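Long-range contacts in galactose mutarotase-like protein (Clostridium acetobutylicum, PDB 3OS7), which probably binds sugars and may interconvert the alpha and beta anomers of aldoses: residues 247-252 with 286-291; 275-280 with 300-305. One frame throughout, in Å; residues are numbered along the deposited sequence.

Contact 1: 247-252 with 286-291; sequences SLFSLK and LVIWND
L286 and L251 meet on the face that carries F249, L286 and I288, where CD2 of L251 lies 4.0 Å from CB of L286. The branched end of L251 reaches back over the neighbouring strand because its CG stands anti to the carbonyl carbon (chi1 -67°), and M279 touches both leucines from the facing strand 273-279. F249 and I288 continue this face: the ring turns its edge to the methyl CG2 of I288, with CE2 of F249 4.0 Å from that carbon, and Y233 meets the same ring at a steep angle. S247, at the partly exposed end, needs little bulk and offers its CB to the same methyl of I288. On the other face L248 crosses V287, CD1 of L248 lying 3.8 Å from CG2 of V287; W211, I306 and I307 also pack on L248. Beta-branched V287 and I288 suit an extended backbone, and their methyls serve opposite faces. The two strands are antiparallel neighbours in the large all-beta framework of the galactose mutarotase-like fold, the axes of these short segments, taken N to C, meeting at 149°. S247 pairs with I288 and F249 with L286 as hydrogen-bonded pairs, and L248 with V287 as the non-hydrogen-bonded pair between them. The bond from F249 N to L286 O is almost straight, 2.8 Å with 178° at the hydrogen, and L286 N returns one to F249 O. At the other pair S247 N donates to I288 O at 2.9 Å, while I288 N donates to S247 O at 3.0 Å. S247 O also receives a CA-H...O contact from V287, its CA 3.2 Å away. Past the paired residues, the amide of N290 bonds to backbone atoms of V240, H243 and I245, and D291 OD2 bonds to Y297 OH.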
loop_
_atom_site.group_PDB
_atom_site.type_symbol
_atom_site.label_atom_id
_atom_site.label_comp_id
_atom_site.label_asym_id
_atom_site.label_seq_id
_atom_site.Cartn_x
_atom_site.Cartn_y
_atom_site.Cartn_z
ATOM N N SER A 247 12.851 -0.559 -7.383
ATOM C CA SER A 247 13.797 -1.184 -6.459
ATOM C C SER A 247 13.105 -1.891 -5.313
ATOM O O SER A 247 12.078 -1.446 -4.821
ATOM C CB SER A 247 14.697 -0.114 -5.867
ATOM O OG SER A 247 15.508 0.505 -6.853
ATOM N N LEU A 248 13.741 -2.956 -4.821
ATOM C CA LEU A 248 13.247 -3.705 -3.672
ATOM C C LEU A 248 14.227 -3.576 -2.497
ATOM O O LEU A 248 15.420 -3.902 -2.648
ATOM C CB LEU A 248 13.101 -5.169 -4.055
ATOM C CG LEU A 248 12.775 -6.157 -2.954
ATOM C CD1 LEU A 248 11.416 -5.867 -2.276
ATOM C CD2 LEU A 248 12.851 -7.595 -3.516
ATOM N N PHE A 249 13.719 -3.141 -1.342
ATOM C CA PHE A 249 14.519 -3.055 -0.119
ATOM C C PHE A 249 13.882 -3.815 1.012
ATOM O O PHE A 249 12.655 -3.927 1.078
ATOM C CB PHE A 249 14.627 -1.591 0.313
ATOM C CG PHE A 249 15.363 -0.714 -0.669
ATOM C CD1 PHE A 249 16.769 -0.731 -0.738
ATOM C CD2 PHE A 249 14.666 0.086 -1.536
ATOM C CE1 PHE A 249 17.445 0.074 -1.651
ATOM C CE2 PHE A 249 15.328 0.892 -2.435
ATOM C CZ PHE A 249 16.725 0.879 -2.501
ATOM N N SER A 250 14.694 -4.316 1.934
ATOM C CA SER A 250 14.182 -4.596 3.277
ATOM C C SER A 250 14.147 -3.309 4.099
ATOM O O SER A 250 14.856 -2.357 3.803
ATOM C CB SER A 250 14.994 -5.684 3.965
ATOM O OG SER A 250 16.378 -5.452 3.860
ATOM N N LEU A 251 13.357 -3.318 5.164
ATOM C CA LEU A 251 13.173 -2.160 6.025
ATOM C C LEU A 251 13.777 -2.389 7.392
ATOM O O LEU A 251 13.863 -3.520 7.872
ATOM C CB LEU A 251 11.690 -1.879 6.215
ATOM C CG LEU A 251 10.936 -1.406 4.952
ATOM C CD1 LEU A 251 9.452 -1.269 5.262
ATOM C CD2 LEU A 251 11.525 -0.095 4.458
ATOM N N LYS A 252 14.147 -1.299 8.041
ATOM C CA LYS A 252 14.555 -1.330 9.441
ATOM C C LYS A 252 14.014 -0.088 10.119
ATOM O O LYS A 252 13.512 0.825 9.441
ATOM C CB LYS A 252 16.073 -1.405 9.564
ATOM C CG LYS A 252 16.799 -0.211 8.955
ATOM C CD LYS A 252 18.325 -0.221 9.213
ATOM C CE LYS A 252 18.903 1.140 8.870
ATOM N NZ LYS A 252 20.385 1.096 8.833
ATOM N N LEU A 286 9.892 -3.289 1.038
ATOM C CA LEU A 286 9.262 -2.179 0.350
ATOM C C LEU A 286 9.789 -2.105 -1.061
ATOM O O LEU A 286 10.997 -2.303 -1.299
ATOM C CB LEU A 286 9.561 -0.888 1.103
ATOM C CG LEU A 286 9.004 0.410 0.527
ATOM C CD1 LEU A 286 8.676 1.345 1.659
ATOM C CD2 LEU A 286 9.977 1.065 -0.455
ATOM N N VAL A 287 8.863 -1.844 -1.981
ATOM C CA VAL A 287 9.182 -1.601 -3.382
ATOM C C VAL A 287 8.923 -0.127 -3.630
ATOM O O VAL A 287 7.916 0.419 -3.193
ATOM C CB VAL A 287 8.364 -2.477 -4.342
ATOM C CG1 VAL A 287 8.482 -1.963 -5.799
ATOM C CG2 VAL A 287 8.787 -3.941 -4.197
ATOM N N ILE A 288 9.883 0.540 -4.266
ATOM C CA ILE A 288 9.672 1.891 -4.736
ATOM C C ILE A 288 9.695 1.804 -6.264
ATOM O O ILE A 288 10.606 1.220 -6.850
ATOM C CB ILE A 288 10.682 2.924 -4.192
ATOM C CG1 ILE A 288 10.410 4.301 -4.827
ATOM C CG2 ILE A 288 12.168 2.464 -4.359
ATOM C CD1 ILE A 288 11.125 5.446 -4.200
ATOM N N TRP A 289 8.681 2.377 -6.892
ATOM C CA TRP A 289 8.522 2.346 -8.333
ATOM C C TRP A 289 7.894 3.670 -8.745
ATOM O O TRP A 289 6.814 3.997 -8.264
ATOM C CB TRP A 289 7.623 1.186 -8.737
ATOM C CG TRP A 289 7.214 1.179 -10.187
ATOM C CD1 TRP A 289 7.983 0.834 -11.257
ATOM C CD2 TRP A 289 5.908 1.502 -10.716
ATOM N NE1 TRP A 289 7.241 0.929 -12.423
ATOM C CE2 TRP A 289 5.968 1.332 -12.110
ATOM C CE3 TRP A 289 4.701 1.946 -10.139
ATOM C CZ2 TRP A 289 4.864 1.576 -12.942
ATOM C CZ3 TRP A 289 3.616 2.187 -10.966
ATOM C CH2 TRP A 289 3.711 2.009 -12.348
ATOM N N ASN A 290 8.567 4.428 -9.603
ATOM C CA ASN A 290 8.066 5.762 -9.952
ATOM C C ASN A 290 7.503 5.877 -11.384
ATOM O O ASN A 290 7.354 6.988 -11.857
ATOM C CB ASN A 290 9.140 6.821 -9.733
ATOM C CG ASN A 290 10.326 6.666 -10.683
ATOM O OD1 ASN A 290 10.389 5.703 -11.456
ATOM N ND2 ASN A 290 11.281 7.610 -10.618
ATOM N N ASP A 291 7.226 4.741 -12.042
ATOM C CA ASP A 291 6.621 4.719 -13.369
ATOM C C ASP A 291 7.381 5.641 -14.340
ATOM O O ASP A 291 6.782 6.491 -14.969
ATOM C CB ASP A 291 5.142 5.125 -13.272
ATOM C CG ASP A 291 4.319 4.708 -14.505
ATOM O OD1 ASP A 291 4.898 4.160 -15.470
ATOM O OD2 ASP A 291 3.079 4.931 -14.506
#

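Contact 2: 275-280 with 300-305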
loop_
_atom_site.group_PDB
_atom_site.type_symbol
_atom_site.label_atom_id
_atom_site.label_comp_id
_atom_site.label_asym_id
_atom_site.label_seq_id
_atom_site.Cartn_x
_atom_site.Cartn_y
_atom_site.Cartn_z
ATOM N N VAL A 275 5.589 15.002 3.786
ATOM C CA VAL A 275 4.550 13.973 3.861
ATOM C C VAL A 275 5.181 12.727 4.459
ATOM O O VAL A 275 6.250 12.308 4.031
ATOM C CB VAL A 275 3.938 13.648 2.483
ATOM C CG1 VAL A 275 3.089 12.376 2.560
ATOM C CG2 VAL A 275 3.089 14.862 1.983
ATOM N N VAL A 276 4.561 12.193 5.502
ATOM C CA VAL A 276 5.121 11.048 6.223
ATOM C C VAL A 276 4.231 9.817 6.070
ATOM O O VAL A 276 3.006 9.890 6.266
ATOM C CB VAL A 276 5.289 11.358 7.732
ATOM C CG1 VAL A 276 5.912 10.158 8.449
ATOM C CG2 VAL A 276 6.134 12.622 7.963
ATOM N N TYR A 277 4.856 8.691 5.753
ATOM C CA TYR A 277 4.196 7.400 5.606
ATOM C C TYR A 277 4.878 6.438 6.577
ATOM O O TYR A 277 5.902 5.826 6.268
ATOM C CB TYR A 277 4.348 6.917 4.160
ATOM C CG TYR A 277 3.577 5.682 3.728
ATOM C CD1 TYR A 277 2.489 5.188 4.436
ATOM C CD2 TYR A 277 3.930 5.017 2.535
ATOM C CE1 TYR A 277 1.767 4.095 3.956
ATOM C CE2 TYR A 277 3.227 3.921 2.091
ATOM C CZ TYR A 277 2.162 3.457 2.797
ATOM O OH TYR A 277 1.437 2.367 2.321
ATOM N N GLU A 278 4.318 6.341 7.774
ATOM C CA GLU A 278 4.867 5.515 8.849
ATOM C C GLU A 278 4.257 4.113 8.790
ATOM O O GLU A 278 3.053 3.942 8.631
ATOM C CB GLU A 278 4.592 6.187 10.197
ATOM C CG GLU A 278 5.235 5.527 11.384
ATOM C CD GLU A 278 5.193 6.386 12.672
ATOM O OE1 GLU A 278 4.608 7.500 12.698
ATOM O OE2 GLU A 278 5.791 5.916 13.664
HETATM N N MSE A 279 5.103 3.116 8.915
HETATM C CA MSE A 279 4.701 1.725 8.768
HETATM C C MSE A 279 5.068 0.948 10.017
HETATM O O MSE A 279 6.174 1.099 10.540
HETATM C CB MSE A 279 5.435 1.099 7.588
HETATM C CG MSE A 279 5.313 1.842 6.322
HETATM SE SE MSE A 279 6.707 1.409 5.042
HETATM C CE MSE A 279 6.283 2.864 3.897
ATOM N N SER A 280 4.166 0.082 10.454
ATOM C CA SER A 280 4.445 -0.796 11.605
ATOM C C SER A 280 5.463 -1.875 11.232
ATOM O O SER A 280 5.729 -2.139 10.039
ATOM C CB SER A 280 3.155 -1.426 12.137
ATOM O OG SER A 280 2.644 -2.413 11.249
ATOM N N ILE A 300 5.163 3.895 -3.345
ATOM C CA ILE A 300 5.982 3.488 -2.199
ATOM C C ILE A 300 5.196 2.374 -1.530
ATOM O O ILE A 300 4.130 2.619 -0.953
ATOM C CB ILE A 300 6.243 4.678 -1.249
ATOM C CG1 ILE A 300 7.013 5.784 -1.969
ATOM C CG2 ILE A 300 7.047 4.190 -0.014
ATOM C CD1 ILE A 300 7.185 7.094 -1.110
ATOM N N GLU A 301 5.709 1.148 -1.650
ATOM C CA GLU A 301 4.914 -0.066 -1.553
ATOM C C GLU A 301 5.401 -0.986 -0.416
ATOM O O GLU A 301 6.237 -1.836 -0.634
ATOM C CB GLU A 301 4.947 -0.802 -2.887
ATOM C CG GLU A 301 4.681 0.097 -4.139
ATOM C CD GLU A 301 4.781 -0.687 -5.464
ATOM O OE1 GLU A 301 4.701 -1.922 -5.433
ATOM O OE2 GLU A 301 4.958 -0.074 -6.532
ATOM N N PRO A 302 4.836 -0.820 0.781
ATOM C CA PRO A 302 5.201 -1.687 1.886
ATOM C C PRO A 302 4.687 -3.096 1.678
ATOM O O PRO A 302 3.622 -3.276 1.081
ATOM C CB PRO A 302 4.533 -1.036 3.081
ATOM C CG PRO A 302 3.403 -0.286 2.542
ATOM C CD PRO A 302 3.825 0.189 1.185
ATOM N N GLN A 303 5.441 -4.069 2.184
ATOM C CA GLN A 303 5.088 -5.490 2.075
ATOM C C GLN A 303 5.489 -6.227 3.332
ATOM O O GLN A 303 6.507 -5.907 3.930
ATOM C CB GLN A 303 5.804 -6.168 0.872
ATOM C CG GLN A 303 5.731 -5.434 -0.426
ATOM C CD GLN A 303 6.301 -6.177 -1.633
ATOM O OE1 GLN A 303 6.021 -5.805 -2.766
ATOM N NE2 GLN A 303 7.078 -7.226 -1.405
ATOM N N THR A 304 4.701 -7.232 3.719
ATOM C CA THR A 304 5.067 -8.092 4.849
ATOM C C THR A 304 6.232 -9.025 4.564
ATOM O O THR A 304 6.876 -9.534 5.477
ATOM C CB THR A 304 3.866 -8.946 5.306
ATOM O OG1 THR A 304 3.395 -9.751 4.199
ATOM C CG2 THR A 304 2.760 -8.038 5.808
ATOM N N SER A 305 6.494 -9.274 3.295
ATOM C CA SER A 305 7.480 -10.233 2.906
ATOM C C SER A 305 8.129 -9.811 1.600
ATOM O O SER A 305 7.647 -8.926 0.903
ATOM C CB SER A 305 6.865 -11.626 2.766
ATOM O OG SER A 305 6.003 -11.769 1.651
#
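Y277 and P302 cross at about a right angle, and most of this contact is apolar packing between two strands that run nearly parallel, 10° apart, but share no hydrogen bond. The segment axes come no closer than 9.7 Å, a separation bridged by side chains, as between the facing layers of a beta-sandwich. M279, a selenomethionine, extends its flexible chain so that SE lies 3.8 Å from CB of P302, while its CE approaches CG2 of I300. That same methyl of I300 meets Y277, with CD2 of the ring 4.1 Å from it. The tyrosine spans the gap because its CG is anti to the backbone N (chi1 -172°), which carries the ring out toward P302. Proline suits this place, its apolar ring carbons packing on both Y277 and M279.

One polar atom of the facing strand meets the ring at its edge: I300 O lies in the ring plane, 3.4 Å from CE2 of Y277, and has no hydrogen-bonding partner in the model. The phenol oxygen passes close to the proline, OH of Y277 being 3.3 Å from CG of P302. That polar end is satisfied by S186 OG, whereas the buried carbonyl of I300 faces ring-edge hydrogens that are probably slightly positive.

How the contacts relate
Along the chain the segments come in the order 247-252, 275-280, 286-291, 300-305, so the two contacts alternate and their loops cross. Contact 1 closes a loop of 33 intervening residues, more than half of them strand, which includes strand 273-279. Contact 2 opens within that loop and closes beyond it, over 19 residues that include strand 285-289. The later strands of both contacts, 285-289 and 297-303, are consecutive and antiparallel neighbours, joined by a probable hydrogen bond from E301 N to V287 O, 2.8 Å. CD1 of L286 packs on CE of M279, 3.6 Å away. Contact 1 brings strand 246-256 beside this pair, and contact 2 sets strand 273-279 across from it.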